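Local coordinates for L-threonine 3-dehydrogenase (Clostridioides difficile, PDB 7OL1), which probably catalyses the NAD-dependent oxidation of the hydroxyl-bearing side-chain carbon of L-threonine, at residues Phe317-Asp320 with Leu321-Thr325; Thr39-Leu42 with Arg43-Gly47; Ala111-Leu114 with Asn115-Leu119; Tyr224-Glu227 with Gly228-Met231. One frame throughout, in Å; residues are numbered along the deposited sequence.

Contact 1. Residues Phe317-Asp320 with Leu321-Thr325; sequences FSYD and LDKMT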
loop_
_atom_site.group_PDB
_atom_site.type_symbol
_atom_site.label_atom_id
_atom_site.label_comp_id
_atom_site.label_asym_id
_atom_site.label_seq_id
_atom_site.Cartn_x
_atom_site.Cartn_y
_atom_site.Cartn_z
ATOM N N PHE A 317 5.180 16.344 24.213
ATOM C CA PHE A 317 6.146 15.327 24.697
ATOM C C PHE A 317 7.052 15.954 25.765
ATOM O O PHE A 317 7.218 17.174 25.734
ATOM C CB PHE A 317 6.917 14.746 23.519
ATOM C CG PHE A 317 8.030 15.602 22.999
ATOM C CD1 PHE A 317 9.295 15.519 23.562
ATOM C CD2 PHE A 317 7.826 16.450 21.921
ATOM C CE1 PHE A 317 10.347 16.258 23.037
ATOM C CE2 PHE A 317 8.879 17.184 21.399
ATOM C CZ PHE A 317 10.137 17.076 21.949
ATOM N N SER A 318 7.610 15.129 26.660
ATOM C CA SER A 318 8.199 15.536 27.965
ATOM C C SER A 318 9.688 15.195 28.055
ATOM O O SER A 318 10.389 15.938 28.752
ATOM C CB SER A 318 7.434 14.933 29.120
ATOM O OG SER A 318 6.101 15.447 29.154
ATOM N N TYR A 319 10.156 14.138 27.392
ATOM C CA TYR A 319 11.524 13.593 27.578
ATOM C C TYR A 319 12.391 13.944 26.369
ATOM O O TYR A 319 12.038 13.555 25.260
ATOM C CB TYR A 319 11.472 12.088 27.861
ATOM C CG TYR A 319 10.740 11.755 29.137
ATOM C CD1 TYR A 319 9.373 11.968 29.237
ATOM C CD2 TYR A 319 11.399 11.240 30.244
ATOM C CE1 TYR A 319 8.676 11.674 30.398
ATOM C CE2 TYR A 319 10.714 10.924 31.411
ATOM C CZ TYR A 319 9.349 11.158 31.492
ATOM O OH TYR A 319 8.646 10.915 32.633
ATOM N N ASP A 320 13.454 14.717 26.611
ATOM C CA ASP A 320 14.645 14.891 25.733
ATOM C C ASP A 320 15.659 13.805 26.113
ATOM O O ASP A 320 15.398 13.085 27.106
ATOM C CB ASP A 320 15.259 16.286 25.893
ATOM C CG ASP A 320 15.513 16.666 27.346
ATOM O OD1 ASP A 320 14.537 17.071 28.022
ATOM O OD2 ASP A 320 16.671 16.525 27.803
ATOM N N LEU A 321 16.782 13.707 25.394
ATOM C CA LEU A 321 17.778 12.616 25.609
ATOM C C LEU A 321 18.293 12.636 27.060
ATOM O O LEU A 321 18.599 11.573 27.608
ATOM C CB LEU A 321 18.916 12.750 24.592
ATOM C CG LEU A 321 20.148 11.878 24.838
ATOM C CD1 LEU A 321 19.800 10.400 24.912
ATOM C CD2 LEU A 321 21.197 12.097 23.755
ATOM N N ASP A 322 18.400 13.805 27.679
ATOM C CA ASP A 322 18.885 13.887 29.078
ATOM C C ASP A 322 17.806 13.261 29.953
ATOM O O ASP A 322 18.071 12.156 30.458
ATOM C CB ASP A 322 19.294 15.306 29.488
ATOM C CG ASP A 322 20.803 15.475 29.492
ATOM O OD1 ASP A 322 21.366 15.768 28.416
ATOM O OD2 ASP A 322 21.407 15.244 30.559
ATOM N N LYS A 323 16.636 13.908 30.045
ATOM C CA LYS A 323 15.536 13.523 30.978
ATOM C C LYS A 323 15.366 12.003 30.921
ATOM O O LYS A 323 15.342 11.359 31.994
ATOM C CB LYS A 323 14.215 14.230 30.656
ATOM C CG LYS A 323 13.603 14.972 31.839
ATOM C CD LYS A 323 12.122 14.741 32.049
ATOM C CE LYS A 323 11.655 15.113 33.444
ATOM N NZ LYS A 323 10.186 14.950 33.582
ATOM N N MET A 324 15.326 11.452 29.710
ATOM C CA MET A 324 15.238 9.990 29.485
ATOM C C MET A 324 16.400 9.294 30.199
ATOM O O MET A 324 16.129 8.436 31.063
ATOM C CB MET A 324 15.285 9.656 27.994
ATOM C CG MET A 324 15.110 8.184 27.711
ATOM S SD MET A 324 14.734 7.882 25.985
ATOM C CE MET A 324 16.376 7.855 25.273
ATOM N N THR A 325 17.642 9.637 29.854
ATOM C CA THR A 325 18.855 8.958 30.386
ATOM C C THR A 325 18.810 8.906 31.923
ATOM O O THR A 325 19.132 7.843 32.486
ATOM C CB THR A 325 20.141 9.622 29.887
ATOM O OG1 THR A 325 20.128 9.645 28.460
ATOM C CG2 THR A 325 21.387 8.902 30.360
#
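D320 reaches over the first turn of helix 321-334 and caps it as the N-cap residue, taking up D322 N and K323 N at the one carboxylate oxygen OD2. Its chi1 of 51° tucks CG between the backbone N and the carbonyl carbon, which brings the carboxylate over those amides. Both bonds are weak: D322 N lies 3.2 Å from D320 OD2, and K323 N 3.4 Å from D320 OD2 but on a straighter line. The backbone adds a firmer tie, M324 N to D320 O at 3.1 Å. Next to the cap, K323 runs back over Y319. A bend at chi2 (-134°) helps carry the lysine chain across one face of the ring, its CD offset toward the rim, while M324 N sits at the ring's edge. CH-pi and cation-pi contacts therefore share that face. Y235 also meets the Y319 ring, and D238 takes S318 N and, weakly, Y319 N, holding the lead-in loop. L321 and M324 turn instead to F267. Out along the lysine, K323 CD stands 4.0 Å from Y319 CD2. Beyond it K323 NZ hangs over the same face of the Y319 ring, 4.8 Å from the ring centroid.

Contact 2. Residues Thr39-Leu42 with Arg43-Gly47; sequences TIKL and RNEYG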
loop_
_atom_site.group_PDB
_atom_site.type_symbol
_atom_site.label_atom_id
_atom_site.label_comp_id
_atom_site.label_asym_id
_atom_site.label_seq_id
_atom_site.Cartn_x
_atom_site.Cartn_y
_atom_site.Cartn_z
ATOM N N THR A 39 -1.654 -1.184 28.292
ATOM C CA THR A 39 -2.869 -1.797 28.906
ATOM C C THR A 39 -2.878 -1.393 30.388
ATOM O O THR A 39 -3.952 -0.954 30.892
ATOM C CB THR A 39 -3.005 -3.309 28.650
ATOM O OG1 THR A 39 -2.390 -4.059 29.692
ATOM C CG2 THR A 39 -2.421 -3.779 27.335
ATOM N N ILE A 40 -1.709 -1.427 31.034
ATOM C CA ILE A 40 -1.528 -0.940 32.430
ATOM C C ILE A 40 -1.928 0.530 32.551
ATOM O O ILE A 40 -2.655 0.872 33.490
ATOM C CB ILE A 40 -0.081 -1.125 32.855
ATOM C CG1 ILE A 40 0.254 -2.600 33.069
ATOM C CG2 ILE A 40 0.182 -0.273 34.077
ATOM C CD1 ILE A 40 1.744 -2.887 32.960
ATOM N N LYS A 41 -1.442 1.387 31.657
ATOM C CA LYS A 41 -1.737 2.840 31.718
ATOM C C LYS A 41 -3.259 3.050 31.623
ATOM O O LYS A 41 -3.833 3.773 32.478
ATOM C CB LYS A 41 -0.958 3.593 30.635
ATOM C CG LYS A 41 -1.394 5.043 30.482
ATOM C CD LYS A 41 -0.623 5.868 29.477
ATOM C CE LYS A 41 -1.412 7.099 29.079
ATOM N NZ LYS A 41 -1.174 8.250 29.977
ATOM N N LEU A 42 -3.900 2.446 30.625
ATOM C CA LEU A 42 -5.335 2.707 30.325
ATOM C C LEU A 42 -6.216 2.096 31.426
ATOM O O LEU A 42 -7.291 2.683 31.711
ATOM C CB LEU A 42 -5.665 2.138 28.945
ATOM C CG LEU A 42 -4.866 2.726 27.783
ATOM C CD1 LEU A 42 -5.218 2.028 26.481
ATOM C CD2 LEU A 42 -5.122 4.212 27.656
ATOM N N ARG A 43 -5.777 0.979 32.023
ATOM C CA ARG A 43 -6.421 0.350 33.212
ATOM C C ARG A 43 -6.493 1.373 34.347
ATOM O O ARG A 43 -7.616 1.621 34.826
ATOM C CB ARG A 43 -5.653 -0.890 33.683
ATOM C CG ARG A 43 -6.085 -2.164 32.973
ATOM C CD ARG A 43 -5.186 -3.382 33.151
ATOM N NE ARG A 43 -5.876 -4.496 32.507
ATOM C CZ ARG A 43 -5.406 -5.732 32.375
ATOM N NH1 ARG A 43 -4.214 -6.059 32.841
ATOM N NH2 ARG A 43 -6.149 -6.640 31.762
ATOM N N ASN A 44 -5.341 1.960 34.711
ATOM C CA ASN A 44 -5.209 2.994 35.776
ATOM C C ASN A 44 -6.122 4.180 35.472
ATOM O O ASN A 44 -6.714 4.698 36.424
ATOM C CB ASN A 44 -3.785 3.510 35.941
ATOM C CG ASN A 44 -2.839 2.457 36.482
ATOM O OD1 ASN A 44 -3.257 1.417 36.991
ATOM N ND2 ASN A 44 -1.547 2.712 36.376
ATOM N N GLU A 45 -6.255 4.565 34.199
ATOM C CA GLU A 45 -6.875 5.850 33.780
ATOM C C GLU A 45 -8.350 5.687 33.419
ATOM O O GLU A 45 -9.055 6.720 33.363
ATOM C CB GLU A 45 -6.124 6.428 32.578
ATOM C CG GLU A 45 -4.743 6.933 32.936
ATOM C CD GLU A 45 -3.989 7.695 31.860
ATOM O OE1 GLU A 45 -4.620 8.333 30.954
ATOM O OE2 GLU A 45 -2.765 7.655 31.953
ATOM N N TYR A 46 -8.796 4.479 33.079
ATOM C CA TYR A 46 -10.150 4.260 32.497
ATOM C C TYR A 46 -10.887 3.118 33.212
ATOM O O TYR A 46 -12.088 2.947 32.910
ATOM C CB TYR A 46 -10.036 3.983 30.996
ATOM C CG TYR A 46 -9.676 5.163 30.133
ATOM C CD1 TYR A 46 -8.364 5.589 30.010
ATOM C CD2 TYR A 46 -10.645 5.829 29.397
ATOM C CE1 TYR A 46 -8.028 6.684 29.228
ATOM C CE2 TYR A 46 -10.323 6.912 28.594
ATOM C CZ TYR A 46 -9.011 7.340 28.508
ATOM O OH TYR A 46 -8.707 8.396 27.707
ATOM N N GLY A 47 -10.197 2.328 34.045
ATOM C CA GLY A 47 -10.822 1.324 34.922
ATOM C C GLY A 47 -10.431 -0.090 34.532
ATOM O O GLY A 47 -10.633 -0.431 33.355
#
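K41 and E45, one helical turn apart, meet in a salt bridge with K41 NZ 2.6 Å from E45 OE2. The lysine is extended until its last torsion, where chi4 of 88° swings NZ over to the carboxylate; it arrives on the syn side of OE2, a little out of the carboxylate plane. Further round the helix, L42 and Y46 lie side by side and point the same way, L42 CD2 being 4.1 Å from Y46 CE1, and L42 O sits at the edge of the tyrosine ring. R43 runs alongside T39 with its chain extended, and T39 OG1 lies over one face of the guanidinium, 4.2 Å from R43 NH1.

Beneath these side chains the backbone bonds R43 N to T39 O (2.9 Å) and N44 N to I40 O (3.1 Å) are regular. Toward the C-terminal end the bonds weaken: E45 N is shared between K41 O and L42 O, and L42 O also takes Y46 N, weakly, before G47 adopts a positive phi. This is helix 33-46 of the beta-alpha-beta unit that opens the Rossmann fold. L42 rests on I27 and V51 of the flanking strands, and helix 236-248 comes in beside K41, L42 and Y46.

Polar partners from outside the helix fix the charged ends: Q241 OE1 also takes K41 NZ, and V64 O receives R43 NH1. Held by a carboxylate and an amide oxygen together, the K41 ammonium probably stays charged, while the V64 carbonyl orients the R43 guanidinium through a neutral acceptor.

Contact 3. Residues Ala111-Leu114 with Asn115-Leu119; sequences AWNL and NMNGL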
loop_
_atom_site.group_PDB
_atom_site.type_symbol
_atom_site.label_atom_id
_atom_site.label_comp_id
_atom_site.label_asym_id
_atom_site.label_seq_id
_atom_site.Cartn_x
_atom_site.Cartn_y
_atom_site.Cartn_z
ATOM N N ALA A 111 3.539 -12.417 8.063
ATOM C CA ALA A 111 3.486 -10.976 8.399
ATOM C C ALA A 111 2.427 -10.291 7.540
ATOM O O ALA A 111 1.622 -9.486 8.091
ATOM C CB ALA A 111 4.815 -10.336 8.192
ATOM N N TRP A 112 2.387 -10.621 6.256
ATOM C CA TRP A 112 1.330 -10.065 5.383
ATOM C C TRP A 112 -0.041 -10.504 5.933
ATOM O O TRP A 112 -0.890 -9.616 6.201
ATOM C CB TRP A 112 1.550 -10.430 3.910
ATOM C CG TRP A 112 0.393 -10.002 3.069
ATOM C CD1 TRP A 112 -0.767 -10.682 2.849
ATOM C CD2 TRP A 112 0.230 -8.729 2.440
ATOM N NE1 TRP A 112 -1.613 -9.933 2.084
ATOM C CE2 TRP A 112 -1.034 -8.726 1.838
ATOM C CE3 TRP A 112 1.028 -7.592 2.352
ATOM C CZ2 TRP A 112 -1.511 -7.639 1.129
ATOM C CZ3 TRP A 112 0.549 -6.503 1.668
ATOM C CH2 TRP A 112 -0.701 -6.533 1.058
ATOM N N ASN A 113 -0.245 -11.806 6.171
ATOM C CA ASN A 113 -1.557 -12.344 6.625
ATOM C C ASN A 113 -1.968 -11.642 7.925
ATOM O O ASN A 113 -3.068 -11.024 7.968
ATOM C CB ASN A 113 -1.576 -13.870 6.784
ATOM C CG ASN A 113 -2.814 -14.358 7.528
ATOM O OD1 ASN A 113 -3.946 -14.075 7.131
ATOM N ND2 ASN A 113 -2.630 -15.058 8.640
ATOM N N LEU A 114 -1.120 -11.692 8.949
ATOM C CA LEU A 114 -1.491 -11.119 10.270
ATOM C C LEU A 114 -1.723 -9.621 10.115
ATOM O O LEU A 114 -2.721 -9.148 10.644
ATOM C CB LEU A 114 -0.431 -11.384 11.344
ATOM C CG LEU A 114 -0.718 -10.701 12.695
ATOM C CD1 LEU A 114 -2.034 -11.142 13.273
ATOM C CD2 LEU A 114 0.385 -10.983 13.702
ATOM N N ASN A 115 -0.814 -8.901 9.444
ATOM C CA ASN A 115 -0.769 -7.410 9.516
ATOM C C ASN A 115 -1.924 -6.859 8.689
ATOM O O ASN A 115 -2.478 -5.817 9.094
ATOM C CB ASN A 115 0.584 -6.814 9.117
ATOM C CG ASN A 115 1.713 -7.190 10.061
ATOM O OD1 ASN A 115 1.518 -7.956 10.998
ATOM N ND2 ASN A 115 2.907 -6.672 9.821
ATOM N N MET A 116 -2.318 -7.572 7.634
ATOM C CA MET A 116 -3.336 -7.074 6.676
ATOM C C MET A 116 -4.707 -7.731 6.920
ATOM O O MET A 116 -5.688 -6.985 6.977
ATOM C CB MET A 116 -2.827 -7.283 5.249
ATOM C CG MET A 116 -1.464 -6.627 5.025
ATOM S SD MET A 116 -1.443 -4.819 5.397
ATOM C CE MET A 116 -2.778 -4.317 4.313
ATOM N N ASN A 117 -4.800 -9.047 7.119
ATOM C CA ASN A 117 -6.114 -9.679 7.388
ATOM C C ASN A 117 -6.524 -9.270 8.803
ATOM O O ASN A 117 -7.747 -8.979 9.038
ATOM C CB ASN A 117 -6.116 -11.182 7.115
ATOM C CG ASN A 117 -5.814 -11.461 5.653
ATOM O OD1 ASN A 117 -6.356 -10.832 4.723
ATOM N ND2 ASN A 117 -4.921 -12.408 5.443
ATOM N N GLY A 118 -5.566 -9.188 9.721
ATOM C CA GLY A 118 -5.909 -8.696 11.073
ATOM C C GLY A 118 -6.552 -7.319 10.970
ATOM O O GLY A 118 -7.638 -7.125 11.528
ATOM N N LEU A 119 -5.930 -6.424 10.191
ATOM C CA LEU A 119 -6.317 -5.001 10.076
ATOM C C LEU A 119 -7.673 -4.918 9.391
ATOM O O LEU A 119 -8.594 -4.275 9.948
ATOM C CB LEU A 119 -5.257 -4.250 9.272
ATOM C CG LEU A 119 -5.556 -2.777 9.009
ATOM C CD1 LEU A 119 -5.896 -2.071 10.304
ATOM C CD2 LEU A 119 -4.380 -2.082 8.333
HETATM O O HOH W 1 -5.060 -10.241 2.098
#
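W112 and M116 pack closely one helical turn apart. M116 CG sits squarely over the six-membered ring of the indole, 3.6 Å from its centroid and only 7° off the ring normal. The sulfur stays above the same face but farther out, M116 SD being 4.8 Å from that centroid, a Met-aromatic contact at a distance. W112 CG is anti to the backbone N (chi1 173°), a setting that lets the indole end lean back toward the next turn, and M116 folds at chi2 and chi3 around its CG. N115 is buried too: its amide oxygen accepts L99 N and its ND2 goes to T166 OG1, so both ends of the group are used.

Helix 108-129 lies against helix 162-181, touching T166 and S169 through M116, and this pair belongs to the subunit interface, consistent with the four-helix bundle by which extended short-chain dehydrogenases dimerise. W112 packs on L173 of the second subunit, and M116 on W112 of that subunit.

The outer side is polar and more open. N113 and N117 cross at about a right angle there, with N117 ND2 giving a hydrogen bond of 2.6 Å to N113 OD1; it lies in the carbonyl plane, on a lone pair, although the two amide planes are turned 54° apart. The other end of the N117 amide, OD1, accepts from a water 3.0 Å away, and the same water accepts a weak, long bond from W112 NE1 at 3.5 Å.

Contact 4. Residues Tyr224-Glu227 with Gly228-Met231; sequences YIAE and GTKM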
loop_
_atom_site.group_PDB
_atom_site.type_symbol
_atom_site.label_atom_id
_atom_site.label_comp_id
_atom_site.label_asym_id
_atom_site.label_seq_id
_atom_site.Cartn_x
_atom_site.Cartn_y
_atom_site.Cartn_z
ATOM N N TYR A 224 26.060 -2.266 17.907
ATOM C CA TYR A 224 25.900 -3.016 16.632
ATOM C C TYR A 224 25.606 -1.989 15.525
ATOM O O TYR A 224 25.495 -2.374 14.333
ATOM C CB TYR A 224 24.900 -4.181 16.783
ATOM C CG TYR A 224 23.502 -3.869 17.270
ATOM C CD1 TYR A 224 23.183 -3.851 18.621
ATOM C CD2 TYR A 224 22.471 -3.642 16.372
ATOM C CE1 TYR A 224 21.895 -3.572 19.064
ATOM C CE2 TYR A 224 21.179 -3.365 16.798
ATOM C CZ TYR A 224 20.884 -3.330 18.148
ATOM O OH TYR A 224 19.604 -3.056 18.538
ATOM N N ILE A 225 25.565 -0.704 15.903
ATOM C CA ILE A 225 25.180 0.430 15.013
ATOM C C ILE A 225 26.313 1.465 15.000
ATOM O O ILE A 225 26.788 1.853 16.097
ATOM C CB ILE A 225 23.816 0.993 15.456
ATOM C CG1 ILE A 225 22.678 0.277 14.720
ATOM C CG2 ILE A 225 23.742 2.502 15.284
ATOM C CD1 ILE A 225 21.349 0.298 15.449
ATOM N N ALA A 226 26.712 1.866 13.786
ATOM C CA ALA A 226 27.896 2.701 13.473
ATOM C C ALA A 226 27.738 4.068 14.132
ATOM O O ALA A 226 26.591 4.525 14.242
ATOM C CB ALA A 226 28.049 2.837 11.978
ATOM N N GLU A 227 28.847 4.689 14.536
ATOM C CA GLU A 227 28.846 6.001 15.242
ATOM C C GLU A 227 28.380 7.063 14.247
ATOM O O GLU A 227 28.502 6.811 13.031
ATOM C CB GLU A 227 30.210 6.276 15.892
ATOM C CG GLU A 227 31.222 7.037 15.051
ATOM C CD GLU A 227 32.578 7.155 15.736
ATOM O OE1 GLU A 227 32.614 7.610 16.896
ATOM O OE2 GLU A 227 33.592 6.768 15.127
ATOM N N GLY A 228 27.780 8.152 14.738
ATOM C CA GLY A 228 27.201 9.213 13.885
ATOM C C GLY A 228 25.941 8.817 13.093
ATOM O O GLY A 228 25.404 9.707 12.386
ATOM N N THR A 229 25.438 7.574 13.189
ATOM C CA THR A 229 24.148 7.158 12.566
ATOM C C THR A 229 22.974 7.738 13.373
ATOM O O THR A 229 22.810 7.361 14.539
ATOM C CB THR A 229 24.045 5.636 12.416
ATOM O OG1 THR A 229 25.131 5.175 11.611
ATOM C CG2 THR A 229 22.742 5.219 11.773
ATOM N N LYS A 230 22.183 8.630 12.771
ATOM C CA LYS A 230 21.100 9.370 13.468
ATOM C C LYS A 230 19.753 8.716 13.130
ATOM O O LYS A 230 19.591 8.229 11.966
ATOM C CB LYS A 230 21.168 10.864 13.118
ATOM C CG LYS A 230 22.037 11.697 14.060
ATOM C CD LYS A 230 22.067 13.192 13.752
ATOM C CE LYS A 230 21.977 14.071 14.987
ATOM N NZ LYS A 230 20.835 15.010 14.877
ATOM N N MET A 231 18.841 8.687 14.117
ATOM C CA MET A 231 17.513 8.008 14.053
ATOM C C MET A 231 16.489 8.749 14.921
ATOM O O MET A 231 16.872 9.283 15.970
ATOM C CB MET A 231 17.625 6.565 14.553
ATOM C CG MET A 231 17.671 5.548 13.425
ATOM S SD MET A 231 18.125 3.872 13.949
ATOM C CE MET A 231 19.487 4.218 15.061
#
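T229 reaches back to A226 with both its hydroxyl and its backbone amide. T229 OG1 donates to A226 O at 3.1 Å, coming from well above the carbonyl plane, and T229 N makes a weaker bond of 3.4 Å to A226 O. With OG1 beside the backbone N (chi1 -59°), the hydroxyl and the N-H face the same carbonyl, so one oxygen carries two donors. The amide bond closes a type II beta turn from A226 to T229, with G228 at its third position taking the positive phi of 69° that such a turn favours. Q294 of helix 291-299 ties down both limbs: its OE1 receives A226 N, and its NE2 gives to T229 OG1.

Below the turn the contacts become apolar and looser. I225 CG2 stands 4.3 Å from T229 CB, while the tips of I225 and M231 approach at 4.4 Å between I225 CD1 and M231 CE. The turn lies in the loop that leads from strand 220-223 to strand 232-235, and M231 is backbone-bonded to F267; Y207 of helix 207-217 packs on I225 and M231, A297 of helix 291-299 covers M231, and P269 of helix 269-277 borders I225.

Contact 3 is the most buried, and of the four it alone meets the second subunit. Contact 2 is partly buried, its helix 33-46 lying against strands 25-28 and 51-55 of the main sheet of the Rossmann fold. Contact 1 is a surface cap, and contact 4 a partly buried turn some 19 Å away, centre to centre; both border helix 269-277 and the loop residue F267. Helix 236-248 covers contact 2, and the residue D238 on it holds the loop of contact 1. Contact 2 pairs opposite charges in a salt bridge, whereas contact 1 lays a lysine over an aromatic face and caps a helix with a carboxylate; contacts 3 and 4 use neutral amides and a hydroxyl next to apolar packing.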